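PDB 7BWX: Ice-binding protein isoform1a from Antarctomyces psychrotrophicus, which probably binds ice, fitting the water arrangement of its prism planes with a right-handed beta-helix, and so acts as an antifreeze protein. Local coordinates for residues 55-59 with 60-64; 63-66 with 67-70; 69-72 with 73-76. The protein carries 1 engineered substitution. One frame throughout, in Å; residues are numbered along the deposited sequence.

Interaction 1. Residues 55-59 with 60-64; sequences QLHIN and DDTST. Engineered in segment 60-64: D61 (natural residue Asn).
H57 and D60 meet where strand 56-58 gives way to the helix that starts at D61. The imidazole ND1 gives its proton to D60 OD2 at 2.7 Å, an almost straight bond (168°). The oxygen lies in the plane of the ring and receives the proton on its syn lone pair, although ring and carboxylate planes are turned 59° apart. A carboxylate so close would probably favour the protonated, charged ring. T62 comes over one face of the same imidazole: its CB stands 3.8 Å from the centroid of the H57 ring, a CH-pi contact set off toward the ND1-CE1 rim. T62 also lays CG2 beside CD2 and NE2 of H57. The ring is thus fixed both at an edge and over a face.

D60 is the N-cap of helix 61-79, and with S63 it forms a capping box. The cap needs a short acceptor that can fold back, and D60 supplies one: CG sits between the backbone N and the carbonyl carbon (chi1 58°), which brings OD1 within 2.9 Å of S63 N while OD2 stays turned to the histidine. In return D60 N donates to S63 OG over 2.8 Å, a bond for which the short serine hydroxyl is well suited. N59, with positive phi and psi, turns the chain between strand and helix. Its side-chain OD1 accepts from a water that also bonds S63 OG and, at 2.7 Å, T64 OG1. Beyond the turn, T62 touches F17, and strand 56-58 pairs in parallel with strand 36-39.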
loop_
_atom_site.group_PDB
_atom_site.type_symbol
_atom_site.label_atom_id
_atom_site.label_comp_id
_atom_site.label_asym_id
_atom_site.label_seq_id
_atom_site.Cartn_x
_atom_site.Cartn_y
_atom_site.Cartn_z
ATOM N N GLN A 55 17.353 1.418 -4.470
ATOM C CA GLN A 55 17.799 2.038 -5.751
ATOM C C GLN A 55 16.733 3.025 -6.239
ATOM O O GLN A 55 15.539 2.710 -6.156
ATOM C CB GLN A 55 18.036 0.941 -6.788
ATOM C CG GLN A 55 19.276 0.091 -6.521
ATOM C CD GLN A 55 19.504 -0.866 -7.671
ATOM O OE1 GLN A 55 19.262 -2.068 -7.551
ATOM N NE2 GLN A 55 19.898 -0.329 -8.827
ATOM N N LEU A 56 17.160 4.134 -6.798
ATOM C CA LEU A 56 16.283 5.127 -7.437
ATOM C C LEU A 56 16.175 4.745 -8.913
ATOM O O LEU A 56 17.191 4.480 -9.558
ATOM C CB LEU A 56 16.927 6.480 -7.159
ATOM C CG LEU A 56 16.109 7.718 -7.417
ATOM C CD1 LEU A 56 14.717 7.654 -6.785
ATOM C CD2 LEU A 56 16.883 8.925 -6.911
ATOM N N HIS A 57 14.972 4.609 -9.434
ATOM C CA HIS A 57 14.744 4.273 -10.853
ATOM C C HIS A 57 13.806 5.325 -11.420
ATOM O O HIS A 57 12.585 5.155 -11.317
ATOM C CB HIS A 57 14.175 2.865 -10.991
ATOM C CG HIS A 57 15.121 1.777 -10.615
ATOM N ND1 HIS A 57 16.131 1.379 -11.470
ATOM C CD2 HIS A 57 15.148 0.938 -9.535
ATOM C CE1 HIS A 57 16.809 0.382 -10.913
ATOM N NE2 HIS A 57 16.214 0.073 -9.721
ATOM N N ILE A 58 14.364 6.420 -11.903
ATOM C CA ILE A 58 13.543 7.474 -12.554
ATOM C C ILE A 58 13.619 7.241 -14.060
ATOM O O ILE A 58 14.642 7.602 -14.737
ATOM C CB ILE A 58 13.970 8.874 -12.127
ATOM C CG1 ILE A 58 14.011 8.995 -10.597
ATOM C CG2 ILE A 58 13.059 9.896 -12.761
ATOM C CD1 ILE A 58 14.506 10.317 -10.091
ATOM N N ASN A 59 12.582 6.631 -14.573
ATOM C CA ASN A 59 12.366 6.457 -16.015
ATOM C C ASN A 59 13.493 5.639 -16.633
ATOM O O ASN A 59 14.161 6.131 -17.573
ATOM C CB ASN A 59 12.174 7.797 -16.710
ATOM C CG ASN A 59 11.559 7.558 -18.084
ATOM O OD1 ASN A 59 10.919 6.524 -18.295
ATOM N ND2 ASN A 59 11.719 8.504 -18.992
ATOM N N ASP A 60 13.677 4.394 -16.182
ATOM C CA ASP A 60 14.574 3.434 -16.865
ATOM C C ASP A 60 13.739 2.176 -17.171
ATOM O O ASP A 60 12.506 2.185 -16.902
ATOM C CB ASP A 60 15.837 3.211 -16.034
ATOM C CG ASP A 60 15.563 2.689 -14.617
ATOM O OD1 ASP A 60 14.419 2.212 -14.353
ATOM O OD2 ASP A 60 16.486 2.759 -13.790
ATOM N N ASP A 61 14.377 1.121 -17.678
ATOM C CA ASP A 61 13.660 -0.126 -17.989
ATOM C C ASP A 61 12.999 -0.694 -16.711
ATOM O O ASP A 61 11.898 -1.239 -16.841
ATOM C CB ASP A 61 14.593 -1.088 -18.712
ATOM C CG ASP A 61 14.888 -0.674 -20.170
ATOM O OD1 ASP A 61 14.302 0.352 -20.666
ATOM O OD2 ASP A 61 15.630 -1.415 -20.823
ATOM N N THR A 62 13.632 -0.572 -15.539
ATOM C CA THR A 62 13.092 -1.104 -14.281
ATOM C C THR A 62 11.800 -0.360 -13.956
ATOM O O THR A 62 10.810 -1.012 -13.624
ATOM C CB THR A 62 14.100 -1.086 -13.128
ATOM O OG1 THR A 62 15.222 -1.841 -13.574
ATOM C CG2 THR A 62 13.511 -1.691 -11.882
ATOM N N SER A 63 11.811 0.959 -13.984
ATOM C CA SER A 63 10.608 1.731 -13.590
ATOM C C SER A 63 9.469 1.474 -14.586
ATOM O O SER A 63 8.317 1.379 -14.145
ATOM C CB SER A 63 10.890 3.182 -13.421
ATOM O OG SER A 63 11.411 3.802 -14.595
ATOM N N THR A 64 9.734 1.372 -15.878
ATOM C CA THR A 64 8.661 1.071 -16.852
ATOM C C THR A 64 8.050 -0.300 -16.564
ATOM O O THR A 64 6.787 -0.413 -16.501
ATOM C CB THR A 64 9.150 1.141 -18.290
ATOM O OG1 THR A 64 9.509 2.514 -18.481
ATOM C CG2 THR A 64 8.092 0.740 -19.289
HETATM O O HOH W 1 9.689 4.507 -16.665
#

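Interaction 2. Residues 63-66 with 67-70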
loop_
_atom_site.group_PDB
_atom_site.type_symbol
_atom_site.label_atom_id
_atom_site.label_comp_id
_atom_site.label_asym_id
_atom_site.label_seq_id
_atom_site.Cartn_x
_atom_site.Cartn_y
_atom_site.Cartn_z
ATOM N N SER A 63 11.811 0.959 -13.984
ATOM C CA SER A 63 10.608 1.731 -13.590
ATOM C C SER A 63 9.469 1.474 -14.586
ATOM O O SER A 63 8.317 1.379 -14.145
ATOM C CB SER A 63 10.890 3.182 -13.421
ATOM O OG SER A 63 11.411 3.802 -14.595
ATOM N N THR A 64 9.734 1.372 -15.878
ATOM C CA THR A 64 8.661 1.071 -16.852
ATOM C C THR A 64 8.050 -0.300 -16.564
ATOM O O THR A 64 6.787 -0.413 -16.501
ATOM C CB THR A 64 9.150 1.141 -18.290
ATOM O OG1 THR A 64 9.509 2.514 -18.481
ATOM C CG2 THR A 64 8.092 0.740 -19.289
ATOM N N GLN A 65 8.893 -1.304 -16.365
ATOM C CA GLN A 65 8.394 -2.680 -16.117
ATOM C C GLN A 65 7.694 -2.724 -14.747
ATOM O O GLN A 65 6.619 -3.351 -14.643
ATOM C CB GLN A 65 9.509 -3.715 -16.189
ATOM C CG GLN A 65 9.007 -5.163 -16.147
ATOM C CD GLN A 65 8.154 -5.487 -17.355
ATOM O OE1 GLN A 65 8.641 -5.437 -18.462
ATOM N NE2 GLN A 65 6.856 -5.701 -17.173
ATOM N N ALA A 66 8.244 -2.052 -13.751
ATOM C CA ALA A 66 7.649 -2.025 -12.395
ATOM C C ALA A 66 6.272 -1.359 -12.453
ATOM O O ALA A 66 5.277 -1.910 -11.885
ATOM C CB ALA A 66 8.555 -1.322 -11.390
ATOM N N PHE A 67 6.158 -0.218 -13.142
ATOM C CA PHE A 67 4.851 0.447 -13.216
ATOM C C PHE A 67 3.844 -0.463 -13.927
ATOM O O PHE A 67 2.692 -0.656 -13.437
ATOM C CB PHE A 67 4.951 1.821 -13.871
ATOM C CG PHE A 67 3.611 2.473 -13.875
ATOM C CD1 PHE A 67 3.041 2.877 -12.676
ATOM C CD2 PHE A 67 2.881 2.596 -15.046
ATOM C CE1 PHE A 67 1.767 3.408 -12.666
ATOM C CE2 PHE A 67 1.623 3.169 -15.027
ATOM C CZ PHE A 67 1.058 3.538 -13.833
ATOM N N ALA A 68 4.213 -0.994 -15.075
ATOM C CA ALA A 68 3.314 -1.903 -15.829
ATOM C C ALA A 68 2.893 -3.043 -14.894
ATOM O O ALA A 68 1.717 -3.358 -14.807
ATOM C CB ALA A 68 4.016 -2.469 -17.013
ATOM N N ASP A 69 3.847 -3.636 -14.188
ATOM C CA ASP A 69 3.564 -4.779 -13.278
ATOM C C ASP A 69 2.617 -4.336 -12.160
ATOM O O ASP A 69 1.751 -5.136 -11.786
ATOM C CB ASP A 69 4.854 -5.407 -12.750
ATOM C CG ASP A 69 5.671 -6.155 -13.835
ATOM O OD1 ASP A 69 5.145 -6.369 -15.006
ATOM O OD2 ASP A 69 6.828 -6.535 -13.525
ATOM N N SER A 70 2.769 -3.114 -11.643
ATOM C CA SER A 70 1.904 -2.592 -10.560
ATOM C C SER A 70 0.480 -2.508 -11.092
ATOM O O SER A 70 -0.480 -2.836 -10.369
ATOM C CB SER A 70 2.391 -1.286 -10.000
ATOM O OG SER A 70 2.119 -0.175 -10.834
#
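Q65 reaches forward one turn to D69: its amide NE2 donates to D69 OD1 over 2.8 Å, with an N-H...O angle of 150°. The acceptor lies close to the amide plane of Q65, but the nitrogen approaches from above the carboxylate plane, with the two flat groups turned 37° apart. The glutamine gets there by bending. From a CG anti to the backbone N (chi1 -171°), the bend at chi2 carries the amide forward along the helix surface, where a long flexible residue suits the span. The aspartate's other oxygen, OD2, accepts from the backbone N of A13, so each carboxylate oxygen has a partner of its own. Losing the carboxylate, as with an alanine here, is likely to leave the A13 amide without its acceptor and the Q65 amide free to turn.

Beneath this bridge the main chain satisfies itself. F67 N donates to S63 O, A68 N to T64 O at 3.0 Å, D69 N to Q65 O and S70 N to A66 O at 2.8 Å. S70 also turns its hydroxyl back on the helix: OG donates to F67 O at 2.7 Å, giving a buried polar side chain a partner within its own turn, while S63 OG is engaged by the helix cap. The buried A66 has a methyl small enough to let the helix lie close to F17 and L20, and the ring of F67 reaches P22 and T40. The four successive i to i+4 backbone bonds, with a side-chain bond of the same spacing between Q65 and D69, are those of a regular alpha-helix, here the one lying along the beta-solenoid.

Interaction 3. Residues 69-72 with 73-76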
loop_
_atom_site.group_PDB
_atom_site.type_symbol
_atom_site.label_atom_id
_atom_site.label_comp_id
_atom_site.label_asym_id
_atom_site.label_seq_id
_atom_site.Cartn_x
_atom_site.Cartn_y
_atom_site.Cartn_z
ATOM N N ASP A 69 3.847 -3.636 -14.188
ATOM C CA ASP A 69 3.564 -4.779 -13.278
ATOM C C ASP A 69 2.617 -4.336 -12.160
ATOM O O ASP A 69 1.751 -5.136 -11.786
ATOM C CB ASP A 69 4.854 -5.407 -12.750
ATOM C CG ASP A 69 5.671 -6.155 -13.835
ATOM O OD1 ASP A 69 5.145 -6.369 -15.006
ATOM O OD2 ASP A 69 6.828 -6.535 -13.525
ATOM N N SER A 70 2.769 -3.114 -11.643
ATOM C CA SER A 70 1.904 -2.592 -10.560
ATOM C C SER A 70 0.480 -2.508 -11.092
ATOM O O SER A 70 -0.480 -2.836 -10.369
ATOM C CB SER A 70 2.391 -1.286 -10.000
ATOM O OG SER A 70 2.119 -0.175 -10.834
ATOM N N ARG A 71 0.314 -2.066 -12.327
ATOM C CA ARG A 71 -1.042 -1.912 -12.898
ATOM C C ARG A 71 -1.629 -3.281 -13.225
ATOM O O ARG A 71 -2.842 -3.455 -13.027
ATOM C CB ARG A 71 -1.013 -0.993 -14.116
ATOM C CG ARG A 71 -0.567 0.423 -13.805
ATOM C CD ARG A 71 -1.369 1.089 -12.695
ATOM N NE ARG A 71 -0.696 0.949 -11.391
ATOM C CZ ARG A 71 -1.237 1.345 -10.239
ATOM N NH1 ARG A 71 -2.456 1.834 -10.211
ATOM N NH2 ARG A 71 -0.551 1.273 -9.116
ATOM N N THR A 72 -0.823 -4.218 -13.694
ATOM C CA THR A 72 -1.258 -5.607 -13.953
ATOM C C THR A 72 -1.822 -6.205 -12.642
ATOM O O THR A 72 -2.886 -6.870 -12.633
ATOM C CB THR A 72 -0.100 -6.425 -14.520
ATOM O OG1 THR A 72 0.372 -5.821 -15.743
ATOM C CG2 THR A 72 -0.480 -7.881 -14.747
ATOM N N ALA A 73 -1.120 -5.985 -11.538
ATOM C CA ALA A 73 -1.544 -6.476 -10.212
ATOM C C ALA A 73 -2.827 -5.761 -9.804
ATOM O O ALA A 73 -3.700 -6.418 -9.219
ATOM C CB ALA A 73 -0.416 -6.285 -9.206
ATOM N N PHE A 74 -2.946 -4.443 -10.042
ATOM C CA PHE A 74 -4.176 -3.687 -9.711
ATOM C C PHE A 74 -5.372 -4.337 -10.405
ATOM O O PHE A 74 -6.423 -4.594 -9.779
ATOM C CB PHE A 74 -4.043 -2.220 -10.104
ATOM C CG PHE A 74 -5.231 -1.386 -9.728
ATOM C CD1 PHE A 74 -5.372 -0.892 -8.441
ATOM C CD2 PHE A 74 -6.234 -1.149 -10.644
ATOM C CE1 PHE A 74 -6.489 -0.155 -8.093
ATOM C CE2 PHE A 74 -7.325 -0.374 -10.306
ATOM C CZ PHE A 74 -7.473 0.092 -9.023
ATOM N N VAL A 75 -5.230 -4.560 -11.695
ATOM C CA VAL A 75 -6.319 -5.114 -12.547
ATOM C C VAL A 75 -6.664 -6.520 -12.030
ATOM O O VAL A 75 -7.880 -6.805 -11.857
ATOM C CB VAL A 75 -5.933 -5.108 -14.030
ATOM C CG1 VAL A 75 -6.909 -5.939 -14.859
ATOM C CG2 VAL A 75 -5.869 -3.672 -14.544
ATOM N N ALA A 76 -5.661 -7.338 -11.740
ATOM C CA ALA A 76 -5.885 -8.728 -11.261
ATOM C C ALA A 76 -6.585 -8.682 -9.887
ATOM O O ALA A 76 -7.517 -9.450 -9.639
ATOM C CB ALA A 76 -4.570 -9.470 -11.191
#
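S70 OG is held by two residues: besides donating to F67 O, it accepts from R71 NE at 3.1 Å in a fairly straight bond (166°). The serine oxygen lies in the guanidinium plane, and R71 NH2 adds only a weak bond to S70 OG at 3.5 Å. Donating and accepting at once is what a hydroxyl does well, and it settles this polar atom in a buried place. The arginine bends back to meet it, chi1 and chi2 both near -60°, and the guanidinium also reaches the solenoid: NH1 donates to the backbone oxygen of A175, and NH2 weakly to that of L192. A long side chain with several donors suits this joint between helix and strands.

F74 CB lies over one face of the guanidinium, while R71 NH1 comes no nearer to CG of F74 than 4.3 Å and approaches its ring obliquely. The phenyl ring is carried away from the preceding turn by a CG anti to the backbone N (chi1 -177°), toward I174 and N176. A73 offers just a methyl, which lets the helix settle against I174 and L11.

Within the helix, A73 N donates to D69 O, F74 N to S70 O, V75 N to R71 O at 2.9 Å and A76 N to T72 O. T72 OG1 bonds to A68 O. The arrangement is that of an alpha-helix packed along a right-handed beta-helix, tied by an arginine to the backbone oxygen of A175, at the end of strand 172-175.

In the fold
All three interactions involve helix 61-79, interaction 1 joining it to strand 56-58. Interaction 1 is a surface contact, its centre about 19 Å from the chain's centre; the centres of interactions 2 and 3, partly buried, lie at about 15 and 13 Å. Interactions 1 and 2 share S63 and T64, interactions 2 and 3 D69 and S70; the centres of neighbours lie about 9 Å apart. The chemistry shifts with place: 55-59 with 60-64 is a strand-to-helix turn built on capping, an imidazole and a water, whereas the other two are helical turns whose polar side chains also fasten the helix outward, first to the N-terminal region through D69, then to the solenoid strands through R71.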